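Local atomic coordinates of Glyoxalase/bleomycin resistance protein/dioxygenase (Vibrio splendidus, PDB entry 2RK9), a protein that belongs to the glyoxalase/bleomycin resistance protein/dioxygenase superfamily, whose members include metal-dependent enzymes and drug-binding resistance proteins, its own substrate being unestablished. Residues I114-D126 against F130-I136. The protein carries 1 engineered substitution. Numbering follows the deposited sequence.
Sequences IATQKQFMVQTPD and FRFCQDI. Engineered in segment 114-126: Met121 (natural residue Ile).
Arg131 reaches across the hairpin to Met121 and Gln119. Its CB and CG rest on Met121, an engineered residue (Ile in the natural sequence) present as selenomethionine; Arg131 CG is 3.7 Å from Met121 CG. Arg131 CD lies 3.4 Å from Gln119 NE2, and NE and CZ pass the same amide nitrogen. Bends at chi2 and chi3 (-149° and -56°) turn the guanidinium so that Met121 SE lies over one face, while Gln119 NE2 sits at its edge. As modelled, Gln119 NE2 is only 2.7 Å from Arg131 NH1, two donors, so this amide's orientation is doubtful; Arg131 NH2 pairs with Glu10 in a salt bridge. In the modelled orientation Gln119 OE1 accepts from Gln117 NE2 (3.3 Å), which also lies against Cys133 SG. On the other face, Phe120 and Phe132 run side by side, rings inclined at 42°, and Val122 CG1 touches the Phe132 edge at CE2 (3.6 Å). Paired backbone bonds at Lys118–Gln134, Phe120–Phe132 and Val122–Phe130 join the antiparallel strands. The hairpin, consistent with a βαβββ module of the vicinal oxygen chelate fold, lies between strands 75-80 and 99-108; helix 84-94 covers the phenylalanine face, and Phe22 of the second subunit packs on Val122.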
ATOM      1  N   ILE B 114      21.889  -1.301 -19.472  1.00 22.17           N
ATOM      2  CA  ILE B 114      21.777  -1.447 -18.022  1.00 21.92           C
ATOM      3  C   ILE B 114      20.706  -0.525 -17.425  1.00 21.12           C
ATOM      4  O   ILE B 114      20.759   0.698 -17.596  1.00 21.73           O
ATOM      5  CB  ILE B 114      23.129  -1.161 -17.334  1.00 21.97           C
ATOM      6  CG1 ILE B 114      24.171  -2.188 -17.787  1.00 22.78           C
ATOM      7  CG2 ILE B 114      22.982  -1.230 -15.818  1.00 22.00           C
ATOM      8  CD1 ILE B 114      25.551  -1.946 -17.218  1.00 23.53           C
ATOM      9  N   ALA B 115      19.736  -1.121 -16.731  1.00 19.38           N
ATOM     10  CA  ALA B 115      18.658  -0.363 -16.089  1.00 18.15           C
ATOM     11  C   ALA B 115      18.943  -0.265 -14.593  1.00 17.50           C
ATOM     12  O   ALA B 115      19.129  -1.276 -13.918  1.00 17.65           O
ATOM     13  CB  ALA B 115      17.322  -1.043 -16.317  1.00 17.02           C
ATOM     14  N   THR B 116      18.955   0.957 -14.073  1.00 17.61           N
ATOM     15  CA  THR B 116      19.244   1.181 -12.663  1.00 15.17           C
ATOM     16  C   THR B 116      18.128   1.892 -11.910  1.00 15.16           C
ATOM     17  O   THR B 116      17.425   2.741 -12.459  1.00 13.57           O
ATOM     18  CB  THR B 116      20.531   2.016 -12.501  1.00 16.35           C
ATOM     19  OG1 THR B 116      21.592   1.400 -13.240  1.00 16.67           O
ATOM     20  CG2 THR B 116      20.931   2.107 -11.040  1.00 16.04           C
ATOM     21  N   GLN B 117      17.980   1.531 -10.641  1.00 13.31           N
ATOM     22  CA  GLN B 117      16.982   2.132  -9.773  1.00 14.33           C
ATOM     23  C   GLN B 117      17.590   2.330  -8.390  1.00 13.70           C
ATOM     24  O   GLN B 117      18.076   1.381  -7.769  1.00 14.06           O
ATOM     25  CB  GLN B 117      15.748   1.233  -9.679  1.00 16.42           C
ATOM     26  CG  GLN B 117      14.680   1.760  -8.738  1.00 21.18           C
ATOM     27  CD  GLN B 117      13.467   0.858  -8.672  1.00 22.81           C
ATOM     28  OE1 GLN B 117      12.592   0.907  -9.537  1.00 25.70           O
ATOM     29  NE2 GLN B 117      13.410   0.022  -7.641  1.00 25.42           N
ATOM     30  N   LYS B 118      17.597   3.571  -7.920  1.00 11.41           N
ATOM     31  CA  LYS B 118      18.134   3.859  -6.601  1.00 10.67           C
ATOM     32  C   LYS B 118      17.002   3.651  -5.606  1.00  9.91           C
ATOM     33  O   LYS B 118      15.852   3.959  -5.907  1.00 10.19           O
ATOM     34  CB  LYS B 118      18.621   5.303  -6.513  1.00 11.51           C
ATOM     35  CG  LYS B 118      19.886   5.599  -7.295  1.00 14.01           C
ATOM     36  CD  LYS B 118      20.298   7.050  -7.099  1.00 15.04           C
ATOM     37  CE  LYS B 118      21.595   7.346  -7.809  1.00 16.79           C
ATOM     38  NZ  LYS B 118      22.050   8.738  -7.544  1.00 15.31           N
ATOM     39  N   GLN B 119      17.325   3.113  -4.435  1.00  9.56           N
ATOM     40  CA  GLN B 119      16.316   2.894  -3.406  1.00 10.27           C
ATOM     41  C   GLN B 119      16.914   2.788  -2.025  1.00  9.22           C
ATOM     42  O   GLN B 119      18.093   2.475  -1.859  1.00  8.88           O
ATOM     43  CB  GLN B 119      15.522   1.606  -3.662  1.00 13.40           C
ATOM     44  CG  GLN B 119      16.335   0.316  -3.526  1.00 16.43           C
ATOM     45  CD  GLN B 119      15.535  -0.939  -3.903  1.00 18.60           C
ATOM     46  OE1 GLN B 119      15.089  -1.094  -5.043  1.00 22.26           O
ATOM     47  NE2 GLN B 119      15.349  -1.833  -2.940  1.00 22.77           N
ATOM     48  N   PHE B 120      16.072   3.057  -1.037  1.00  8.34           N
ATOM     49  CA  PHE B 120      16.442   2.916   0.356  1.00  8.01           C
ATOM     50  C   PHE B 120      15.142   2.613   1.083  1.00  8.36           C
ATOM     51  O   PHE B 120      14.061   2.867   0.557  1.00  7.50           O
ATOM     52  CB  PHE B 120      17.142   4.173   0.904  1.00  8.24           C
ATOM     53  CG  PHE B 120      16.231   5.316   1.245  1.00  8.79           C
ATOM     54  CD1 PHE B 120      15.694   5.437   2.524  1.00 10.85           C
ATOM     55  CD2 PHE B 120      15.975   6.318   0.316  1.00  8.40           C
ATOM     56  CE1 PHE B 120      14.918   6.544   2.876  1.00 11.56           C
ATOM     57  CE2 PHE B 120      15.202   7.426   0.653  1.00 10.28           C
ATOM     58  CZ  PHE B 120      14.675   7.540   1.937  1.00 10.49           C
HETATM   59  N   MSE B 121      15.241   2.016   2.260  1.00  7.82           N
HETATM   60  CA  MSE B 121      14.039   1.696   3.010  1.00  9.71           C
HETATM   61  C   MSE B 121      14.035   2.373   4.357  1.00 10.51           C
HETATM   62  O   MSE B 121      15.074   2.524   4.993  1.00  9.54           O
HETATM   63  CB  MSE B 121      13.910   0.188   3.216  1.00 12.67           C
HETATM   64  CG  MSE B 121      13.564  -0.588   1.958  1.00 15.31           C
HETATM   65 SE   MSE B 121      13.488  -2.477   2.285  1.00 23.41          SE
HETATM   66  CE  MSE B 121      11.853  -2.520   3.309  1.00 17.58           C
ATOM     67  N   VAL B 122      12.850   2.778   4.790  1.00  8.73           N
ATOM     68  CA  VAL B 122      12.712   3.431   6.079  1.00  9.54           C
ATOM     69  C   VAL B 122      11.505   2.879   6.806  1.00  9.20           C
ATOM     70  O   VAL B 122      10.538   2.454   6.188  1.00  9.23           O
ATOM     71  CB  VAL B 122      12.547   4.966   5.927  1.00 12.19           C
ATOM     72  CG1 VAL B 122      11.232   5.295   5.254  1.00 12.82           C
ATOM     73  CG2 VAL B 122      12.632   5.636   7.284  1.00 14.90           C
ATOM     74  N   GLN B 123      11.583   2.871   8.127  1.00  9.20           N
ATOM     75  CA  GLN B 123      10.477   2.401   8.937  1.00  9.17           C
ATOM     76  C   GLN B 123       9.910   3.616   9.642  1.00  8.57           C
ATOM     77  O   GLN B 123      10.651   4.384  10.256  1.00  9.02           O
ATOM     78  CB  GLN B 123      10.956   1.389   9.975  1.00 11.14           C
ATOM     79  CG  GLN B 123       9.846   0.955  10.918  1.00 12.53           C
ATOM     80  CD  GLN B 123      10.311  -0.053  11.931  1.00 16.21           C
ATOM     81  OE1 GLN B 123      11.249   0.199  12.681  1.00 18.89           O
ATOM     82  NE2 GLN B 123       9.662  -1.207  11.960  1.00 18.04           N
ATOM     83  N   THR B 124       8.599   3.794   9.541  1.00  7.47           N
ATOM     84  CA  THR B 124       7.937   4.916  10.185  1.00  8.30           C
ATOM     85  C   THR B 124       7.783   4.569  11.667  1.00  8.50           C
ATOM     86  O   THR B 124       7.967   3.416  12.062  1.00  8.29           O
ATOM     87  CB  THR B 124       6.556   5.167   9.570  1.00  9.35           C
ATOM     88  OG1 THR B 124       5.646   4.141   9.986  1.00 11.14           O
ATOM     89  CG2 THR B 124       6.655   5.164   8.045  1.00 10.80           C
ATOM     90  N   PRO B 125       7.440   5.559  12.506  1.00  9.48           N
ATOM     91  CA  PRO B 125       7.280   5.306  13.944  1.00  8.22           C
ATOM     92  C   PRO B 125       6.346   4.147  14.295  1.00  8.03           C
ATOM     93  O   PRO B 125       6.558   3.443  15.286  1.00  8.75           O
ATOM     94  CB  PRO B 125       6.760   6.644  14.474  1.00  9.60           C
ATOM     95  CG  PRO B 125       7.388   7.652  13.518  1.00 10.34           C
ATOM     96  CD  PRO B 125       7.179   6.973  12.182  1.00  9.38           C
ATOM     97  N   ASP B 126       5.315   3.946  13.481  1.00  7.03           N
ATOM     98  CA  ASP B 126       4.345   2.882  13.732  1.00  7.28           C
ATOM     99  C   ASP B 126       4.816   1.498  13.297  1.00  7.21           C
ATOM    100  O   ASP B 126       4.189   0.498  13.643  1.00  8.05           O
ATOM    101  CB  ASP B 126       3.032   3.217  13.034  1.00  7.44           C
ATOM    102  CG  ASP B 126       2.472   4.554  13.473  1.00  8.02           C
ATOM    103  OD1 ASP B 126       1.987   4.662  14.621  1.00  9.21           O
ATOM    104  OD2 ASP B 126       2.533   5.509  12.673  1.00 10.35           O
ATOM    105  N   PHE B 130       8.707   1.448   4.143  1.00  7.43           N
ATOM    106  CA  PHE B 130       8.605   2.107   2.847  1.00  7.61           C
ATOM    107  C   PHE B 130       9.914   1.926   2.092  1.00  8.17           C
ATOM    108  O   PHE B 130      10.994   2.168   2.637  1.00  8.74           O
ATOM    109  CB  PHE B 130       8.355   3.611   3.023  1.00  8.64           C
ATOM    110  CG  PHE B 130       6.923   3.973   3.317  1.00  8.00           C
ATOM    111  CD1 PHE B 130       6.161   4.650   2.370  1.00  7.95           C
ATOM    112  CD2 PHE B 130       6.346   3.662   4.540  1.00  7.72           C
ATOM    113  CE1 PHE B 130       4.840   5.013   2.640  1.00  8.08           C
ATOM    114  CE2 PHE B 130       5.035   4.014   4.819  1.00  7.50           C
ATOM    115  CZ  PHE B 130       4.276   4.695   3.869  1.00  7.76           C
ATOM    116  N   ARG B 131       9.819   1.493   0.842  1.00  6.33           N
ATOM    117  CA  ARG B 131      11.004   1.337   0.013  1.00  6.54           C
ATOM    118  C   ARG B 131      10.881   2.410  -1.059  1.00  5.97           C
ATOM    119  O   ARG B 131      10.153   2.240  -2.037  1.00  5.94           O
ATOM    120  CB  ARG B 131      11.042  -0.042  -0.648  1.00  8.55           C
ATOM    121  CG  ARG B 131      12.300  -0.284  -1.470  1.00 12.86           C
ATOM    122  CD  ARG B 131      12.023  -1.213  -2.637  1.00 17.93           C
ATOM    123  NE  ARG B 131      11.450  -2.502  -2.239  1.00 22.84           N
ATOM    124  CZ  ARG B 131      12.166  -3.567  -1.893  1.00 26.49           C
ATOM    125  NH1 ARG B 131      13.491  -3.504  -1.887  1.00 28.39           N
ATOM    126  NH2 ARG B 131      11.560  -4.706  -1.579  1.00 28.07           N
ATOM    127  N   PHE B 132      11.568   3.529  -0.857  1.00  5.48           N
ATOM    128  CA  PHE B 132      11.520   4.623  -1.821  1.00  5.97           C
ATOM    129  C   PHE B 132      12.418   4.278  -2.998  1.00  6.92           C
ATOM    130  O   PHE B 132      13.543   3.814  -2.810  1.00  7.11           O
ATOM    131  CB  PHE B 132      11.951   5.927  -1.145  1.00  6.25           C
ATOM    132  CG  PHE B 132      10.956   6.432  -0.141  1.00  6.75           C
ATOM    133  CD1 PHE B 132       9.720   6.911  -0.560  1.00  8.65           C
ATOM    134  CD2 PHE B 132      11.228   6.382   1.224  1.00  9.27           C
ATOM    135  CE1 PHE B 132       8.768   7.332   0.362  1.00  9.61           C
ATOM    136  CE2 PHE B 132      10.280   6.801   2.155  1.00  9.43           C
ATOM    137  CZ  PHE B 132       9.048   7.273   1.722  1.00 10.63           C
ATOM    138  N   CYS B 133      11.909   4.497  -4.207  1.00  6.55           N
ATOM    139  CA  CYS B 133      12.651   4.167  -5.418  1.00  7.46           C
ATOM    140  C   CYS B 133      12.630   5.278  -6.450  1.00  8.66           C
ATOM    141  O   CYS B 133      11.623   5.971  -6.615  1.00  8.14           O
ATOM    142  CB  CYS B 133      12.054   2.927  -6.092  1.00 10.30           C
ATOM    143  SG  CYS B 133      11.827   1.471  -5.072  1.00 13.11           S
ATOM    144  N   GLN B 134      13.743   5.424  -7.160  1.00  6.73           N
ATOM    145  CA  GLN B 134      13.839   6.405  -8.230  1.00  8.15           C
ATOM    146  C   GLN B 134      14.498   5.712  -9.419  1.00 10.30           C
ATOM    147  O   GLN B 134      15.599   5.185  -9.297  1.00 10.38           O
ATOM    148  CB  GLN B 134      14.705   7.597  -7.833  1.00  7.09           C
ATOM    149  CG  GLN B 134      14.647   8.714  -8.869  1.00  7.88           C
ATOM    150  CD  GLN B 134      15.845   9.632  -8.810  1.00  9.22           C
ATOM    151  OE1 GLN B 134      16.227  10.106  -7.743  1.00  8.94           O
ATOM    152  NE2 GLN B 134      16.447   9.891  -9.967  1.00  9.14           N
ATOM    153  N   ASP B 135      13.827   5.708 -10.562  1.00 13.69           N
ATOM    154  CA  ASP B 135      14.390   5.090 -11.751  1.00 20.03           C
ATOM    155  C   ASP B 135      15.410   6.020 -12.388  1.00 22.63           C
ATOM    156  O   ASP B 135      15.427   7.221 -12.114  1.00 22.81           O
ATOM    157  CB  ASP B 135      13.290   4.789 -12.766  1.00 23.38           C
ATOM    158  CG  ASP B 135      12.357   3.703 -12.304  1.00 26.27           C
ATOM    159  OD1 ASP B 135      11.668   3.905 -11.284  1.00 29.80           O
ATOM    160  OD2 ASP B 135      12.316   2.641 -12.952  1.00 29.64           O
ATOM    161  N   ILE B 136      16.251   5.457 -13.249  1.00 26.12           N
ATOM    162  CA  ILE B 136      17.278   6.216 -13.949  1.00 29.73           C
ATOM    163  C   ILE B 136      18.321   6.715 -12.968  1.00 30.86           C
ATOM    164  O   ILE B 136      18.523   7.952 -12.921  1.00 33.04           O
ATOM    165  CB  ILE B 136      16.683   7.443 -14.712  1.00 31.95           C
ATOM    166  CG1 ILE B 136      15.458   7.037 -15.549  1.00 33.59           C
ATOM    167  CG2 ILE B 136      17.729   8.046 -15.616  1.00 32.72           C
ATOM    168  CD1 ILE B 136      15.747   6.160 -16.737  1.00 34.55           C
TER
HETATM  169  O   HOH W   1      14.806   2.077 -14.213  1.00 37.15           O